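Local coordinates for short chain dehydrogenase (Leptospira borgpetersenii serovar Hardjo-bovis, PDB 6UH2), which binds NAD and probably works as an oxidoreductase acting on CH-OH groups, as a member of the short-chain dehydrogenase/reductase family, at residues D92-C97 with F126-Y131. Numbering follows the deposited sequence.
Sequences DILINC and FLLSQY. With NAD (nicotinamide-adenine-dinucleotide), chain D.
The flat amide of Asn96 meets Leu128 and Ser129 with its two outer atoms: OD1 lies against the CB of Leu128 (3.4 Å), while ND2 faces the hydroxyl of Ser129. Ser129 OG stands off one side of the amide plane, and Leu94 CD2 lies on the other, 3.5 Å from Asn96 ND2. On the helix itself, Leu127 O sits at the edge of the Tyr131 ring, in its plane.

This is a strand-on-helix layer of the Rossmann fold: strand 93-96, in the middle of the parallel sheet between strands 22-26 and 144-148, is covered by helix 111-139, whose segment 126-131 runs antiparallel to the strand (171°), the two axes coming within 9.3 Å.

The bond from Asn96 ND2 to Ser129 OG is weak, 3.3 Å long and bent to 128° at the hydrogen. The stronger partners lie outside the contact: Asn147 OD1 accepts from Asn96 ND2, and Ser129 OG is bonded to the carbonyl O of Thr125, one turn back along the helix. The buried amide is thus held mainly by strand 144-148 through Asn147.

Leu94 supplies the apolar half. With CG anti to the backbone N (chi1 166°), its CD2 reaches the helix backbone, 3.6 Å from Leu128 O. Leu128 sets its CB 4.2 Å from Leu94 CD2 and packs also on Ile71, Phe81 and Thr26, and so connects the layer with the loop that helps bind NAD.

An inverse gamma turn is centred on Asn96, in a sequence resembling the NNAG motif of classical members of the family. The next residue reaches the cofactor: Cys97 SG lies 3.8 Å from NAD C5D. A hydrogen bond of 3.0 Å runs from the ribose hydroxyl NAD O3D to Cys97 O.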
ATOM      1  N   ASP B  92       2.472 -13.889 -15.223  1.00 13.07           N
ATOM      2  CA  ASP B  92       3.315 -12.788 -14.786  1.00 14.34           C
ATOM      3  C   ASP B  92       3.063 -12.419 -13.338  1.00 12.60           C
ATOM      4  O   ASP B  92       3.943 -11.852 -12.686  1.00 16.00           O
ATOM      5  CB  ASP B  92       3.068 -11.553 -15.654  1.00 14.20           C
ATOM      6  CG  ASP B  92       3.310 -11.821 -17.108  1.00 19.54           C
ATOM      7  OD1 ASP B  92       4.485 -11.824 -17.518  1.00 22.30           O
ATOM      8  OD2 ASP B  92       2.334 -12.089 -17.831  1.00 18.63           O
ATOM      9  N   ILE B  93       1.874 -12.737 -12.839  1.00 13.23           N
ATOM     10  CA  ILE B  93       1.383 -12.335 -11.532  1.00 16.93           C
ATOM     11  C   ILE B  93       0.684 -13.547 -10.947  1.00 17.44           C
ATOM     12  O   ILE B  93      -0.155 -14.155 -11.621  1.00 14.19           O
ATOM     13  CB  ILE B  93       0.404 -11.144 -11.628  1.00 14.02           C
ATOM     14  CG1 ILE B  93       1.099  -9.915 -12.229  1.00 18.84           C
ATOM     15  CG2 ILE B  93      -0.188 -10.810 -10.264  1.00 12.27           C
ATOM     16  CD1 ILE B  93       0.123  -8.867 -12.744  1.00 13.86           C
ATOM     17  N   LEU B  94       1.060 -13.924  -9.721  1.00 10.73           N
ATOM     18  CA  LEU B  94       0.383 -14.968  -8.951  1.00 14.67           C
ATOM     19  C   LEU B  94      -0.337 -14.318  -7.777  1.00 16.18           C
ATOM     20  O   LEU B  94       0.299 -13.639  -6.966  1.00 13.61           O
ATOM     21  CB  LEU B  94       1.370 -16.019  -8.428  1.00 12.83           C
ATOM     22  CG  LEU B  94       0.800 -16.950  -7.339  1.00 11.68           C
ATOM     23  CD1 LEU B  94      -0.304 -17.849  -7.922  1.00 15.04           C
ATOM     24  CD2 LEU B  94       1.871 -17.819  -6.667  1.00 12.06           C
ATOM     25  N   ILE B  95      -1.646 -14.531  -7.674  1.00 12.36           N
ATOM     26  CA  ILE B  95      -2.434 -14.010  -6.559  1.00 14.02           C
ATOM     27  C   ILE B  95      -2.967 -15.194  -5.763  1.00 12.79           C
ATOM     28  O   ILE B  95      -3.846 -15.927  -6.233  1.00 14.27           O
ATOM     29  CB  ILE B  95      -3.577 -13.098  -7.028  1.00 14.69           C
ATOM     30  CG1 ILE B  95      -3.029 -11.964  -7.902  1.00 15.07           C
ATOM     31  CG2 ILE B  95      -4.339 -12.530  -5.818  1.00  9.37           C
ATOM     32  CD1 ILE B  95      -4.046 -10.910  -8.236  1.00 17.18           C
ATOM     33  N   ASN B  96      -2.445 -15.373  -4.546  1.00 12.40           N
ATOM     34  CA  ASN B  96      -2.880 -16.451  -3.657  1.00 15.09           C
ATOM     35  C   ASN B  96      -4.085 -15.961  -2.856  1.00 16.48           C
ATOM     36  O   ASN B  96      -4.001 -15.598  -1.681  1.00 15.39           O
ATOM     37  CB  ASN B  96      -1.732 -16.885  -2.751  1.00 11.13           C
ATOM     38  CG  ASN B  96      -0.697 -17.716  -3.484  1.00 14.99           C
ATOM     39  OD1 ASN B  96      -1.025 -18.743  -4.072  1.00 16.40           O
ATOM     40  ND2 ASN B  96       0.562 -17.263  -3.467  1.00 12.81           N
ATOM     41  N   CYS B  97      -5.228 -15.943  -3.510  1.00 14.69           N
ATOM     42  CA  CYS B  97      -6.412 -15.386  -2.878  1.00 16.25           C
ATOM     43  C   CYS B  97      -7.238 -16.434  -2.150  1.00 18.32           C
ATOM     44  O   CYS B  97      -8.027 -16.078  -1.270  1.00 19.88           O
ATOM     45  CB  CYS B  97      -7.270 -14.655  -3.928  1.00 14.88           C
ATOM     46  SG  CYS B  97      -8.565 -13.594  -3.214  1.00 18.34           S
ATOM     47  N   PHE B 126       1.930 -21.979  -0.115  1.00 15.90           N
ATOM     48  CA  PHE B 126       3.270 -22.537  -0.280  1.00 16.83           C
ATOM     49  C   PHE B 126       3.416 -23.244  -1.621  1.00 14.64           C
ATOM     50  O   PHE B 126       4.399 -23.043  -2.346  1.00 16.84           O
ATOM     51  CB  PHE B 126       3.575 -23.515   0.854  1.00 15.91           C
ATOM     52  CG  PHE B 126       4.554 -24.589   0.465  1.00 17.99           C
ATOM     53  CD1 PHE B 126       5.897 -24.289   0.294  1.00 14.33           C
ATOM     54  CD2 PHE B 126       4.131 -25.896   0.274  1.00 16.12           C
ATOM     55  CE1 PHE B 126       6.802 -25.285  -0.069  1.00 21.56           C
ATOM     56  CE2 PHE B 126       5.020 -26.896  -0.083  1.00 15.57           C
ATOM     57  CZ  PHE B 126       6.355 -26.594  -0.260  1.00 19.04           C
ATOM     58  N   LEU B 127       2.454 -24.101  -1.950  1.00 15.13           N
ATOM     59  CA  LEU B 127       2.562 -24.947  -3.136  1.00 19.81           C
ATOM     60  C   LEU B 127       2.513 -24.115  -4.414  1.00 15.81           C
ATOM     61  O   LEU B 127       3.340 -24.296  -5.320  1.00 16.72           O
ATOM     62  CB  LEU B 127       1.443 -25.988  -3.112  1.00 22.75           C
ATOM     63  CG  LEU B 127       1.522 -27.195  -4.033  1.00 29.35           C
ATOM     64  CD1 LEU B 127       2.680 -28.075  -3.625  1.00 24.36           C
ATOM     65  CD2 LEU B 127       0.211 -27.966  -3.962  1.00 34.56           C
ATOM     66  N   LEU B 128       1.546 -23.200  -4.509  1.00 14.54           N
ATOM     67  CA  LEU B 128       1.453 -22.360  -5.699  1.00 15.11           C
ATOM     68  C   LEU B 128       2.662 -21.442  -5.805  1.00 13.64           C
ATOM     69  O   LEU B 128       3.163 -21.195  -6.906  1.00 17.38           O
ATOM     70  CB  LEU B 128       0.151 -21.545  -5.691  1.00 11.46           C
ATOM     71  CG  LEU B 128      -1.098 -22.214  -6.290  1.00 15.78           C
ATOM     72  CD1 LEU B 128      -1.006 -22.276  -7.813  1.00 21.27           C
ATOM     73  CD2 LEU B 128      -1.292 -23.624  -5.726  1.00 16.52           C
ATOM     74  N   SER B 129       3.145 -20.928  -4.670  1.00 11.11           N
ATOM     75  CA  SER B 129       4.350 -20.101  -4.705  1.00 17.45           C
ATOM     76  C   SER B 129       5.552 -20.920  -5.147  1.00 18.17           C
ATOM     77  O   SER B 129       6.412 -20.425  -5.887  1.00 17.38           O
ATOM     78  CB  SER B 129       4.605 -19.466  -3.338  1.00 15.03           C
ATOM     79  OG  SER B 129       3.561 -18.561  -3.000  1.00 13.57           O
ATOM     80  N   GLN B 130       5.605 -22.191  -4.749  1.00 14.56           N
ATOM     81  CA  GLN B 130       6.769 -23.017  -5.061  1.00 15.37           C
ATOM     82  C   GLN B 130       6.814 -23.382  -6.545  1.00 19.87           C
ATOM     83  O   GLN B 130       7.871 -23.281  -7.185  1.00 19.43           O
ATOM     84  CB  GLN B 130       6.771 -24.282  -4.196  1.00 13.06           C
ATOM     85  CG  GLN B 130       7.992 -25.181  -4.456  1.00 15.77           C
ATOM     86  CD  GLN B 130       7.905 -26.525  -3.760  1.00 20.06           C
ATOM     87  OE1 GLN B 130       6.977 -27.298  -3.996  1.00 19.73           O
ATOM     88  NE2 GLN B 130       8.863 -26.803  -2.880  1.00 14.78           N
ATOM     89  N   TYR B 131       5.685 -23.818  -7.111  1.00 17.55           N
ATOM     90  CA  TYR B 131       5.663 -24.116  -8.538  1.00 17.29           C
ATOM     91  C   TYR B 131       5.905 -22.865  -9.366  1.00 17.36           C
ATOM     92  O   TYR B 131       6.591 -22.914 -10.391  1.00 15.17           O
ATOM     93  CB  TYR B 131       4.337 -24.777  -8.932  1.00 16.13           C
ATOM     94  CG  TYR B 131       4.417 -26.258  -8.694  1.00 20.51           C
ATOM     95  CD1 TYR B 131       4.917 -27.118  -9.667  1.00 19.59           C
ATOM     96  CD2 TYR B 131       4.063 -26.788  -7.468  1.00 15.73           C
ATOM     97  CE1 TYR B 131       5.037 -28.479  -9.422  1.00 27.83           C
ATOM     98  CE2 TYR B 131       4.180 -28.136  -7.216  1.00 19.83           C
ATOM     99  CZ  TYR B 131       4.664 -28.980  -8.187  1.00 27.41           C
ATOM    100  OH  TYR B 131       4.771 -30.328  -7.894  1.00 26.19           O
TER
HETATM  101  PA  NAD D 301     -14.700 -16.723  -0.267  1.00 19.86           P
HETATM  102  O1A NAD D 301     -15.087 -17.819   0.757  1.00 21.85           O
HETATM  103  O2A NAD D 301     -15.790 -15.876  -0.927  1.00 16.83           O
HETATM  104  O5B NAD D 301     -13.750 -17.339  -1.451  1.00 19.75           O
HETATM  105  C5B NAD D 301     -12.695 -18.253  -1.216  1.00 20.65           C
HETATM  106  C4B NAD D 301     -12.537 -18.966  -2.532  1.00 15.92           C
HETATM  107  O4B NAD D 301     -11.418 -19.902  -2.303  1.00 17.53           O
HETATM  108  C3B NAD D 301     -13.764 -19.803  -2.928  1.00 14.41           C
HETATM  109  O3B NAD D 301     -14.105 -19.579  -4.318  1.00 15.73           O
HETATM  110  C2B NAD D 301     -13.263 -21.244  -2.764  1.00 17.11           C
HETATM  111  O2B NAD D 301     -13.894 -22.147  -3.684  1.00 20.04           O
HETATM  112  C1B NAD D 301     -11.736 -21.100  -2.963  1.00 16.33           C
HETATM  113  N9A NAD D 301     -11.117 -22.298  -2.406  1.00 18.60           N
HETATM  114  C8A NAD D 301     -11.457 -22.990  -1.245  1.00 18.04           C
HETATM  115  N7A NAD D 301     -10.723 -24.060  -1.097  1.00 14.53           N
HETATM  116  C5A NAD D 301      -9.882 -24.094  -2.209  1.00 17.88           C
HETATM  117  C6A NAD D 301      -8.903 -24.986  -2.635  1.00 17.62           C
HETATM  118  N6A NAD D 301      -8.577 -26.088  -1.931  1.00 18.42           N
HETATM  119  N1A NAD D 301      -8.255 -24.715  -3.778  1.00 14.97           N
HETATM  120  C2A NAD D 301      -8.565 -23.627  -4.487  1.00 17.63           C
HETATM  121  N3A NAD D 301      -9.496 -22.725  -4.166  1.00 17.07           N
HETATM  122  C4A NAD D 301     -10.128 -23.002  -3.014  1.00 14.65           C
HETATM  123  O3  NAD D 301     -13.611 -15.729   0.401  1.00 20.78           O
HETATM  124  PN  NAD D 301     -13.311 -14.152   0.245  1.00 21.87           P
HETATM  125  O1N NAD D 301     -14.051 -13.339   1.338  1.00 29.83           O
HETATM  126  O2N NAD D 301     -13.376 -13.819  -1.248  1.00 20.69           O
HETATM  127  O5D NAD D 301     -11.725 -14.243   0.793  1.00 20.58           O
HETATM  128  C5D NAD D 301     -10.679 -14.239  -0.154  1.00 20.29           C
HETATM  129  C4D NAD D 301      -9.380 -14.109   0.637  1.00 17.00           C
HETATM  130  O4D NAD D 301      -9.412 -12.935   1.543  1.00 21.57           O
HETATM  131  C3D NAD D 301      -9.215 -15.299   1.581  1.00 12.83           C
HETATM  132  O3D NAD D 301      -7.830 -15.633   1.733  1.00 15.88           O
HETATM  133  C2D NAD D 301      -9.707 -14.798   2.973  1.00 15.85           C
HETATM  134  O2D NAD D 301      -9.092 -15.459   4.067  1.00 16.21           O
HETATM  135  C1D NAD D 301      -9.232 -13.320   2.880  1.00 18.29           C
HETATM  136  N1N NAD D 301     -10.032 -12.365   3.726  1.00 20.88           N
HETATM  137  C2N NAD D 301     -11.382 -12.261   3.590  1.00 20.43           C
HETATM  138  C3N NAD D 301     -12.065 -11.376   4.386  1.00 25.76           C
HETATM  139  C7N NAD D 301     -13.544 -11.274   4.234  1.00 28.63           C
HETATM  140  O7N NAD D 301     -14.166 -10.630   5.065  1.00 25.81           O
HETATM  141  N7N NAD D 301     -14.131 -11.888   3.182  1.00 27.42           N
HETATM  142  C4N NAD D 301     -11.346 -10.599   5.311  1.00 23.55           C
HETATM  143  C5N NAD D 301      -9.995 -10.730   5.428  1.00 29.23           C
HETATM  144  C6N NAD D 301      -9.331 -11.636   4.604  1.00 24.15           C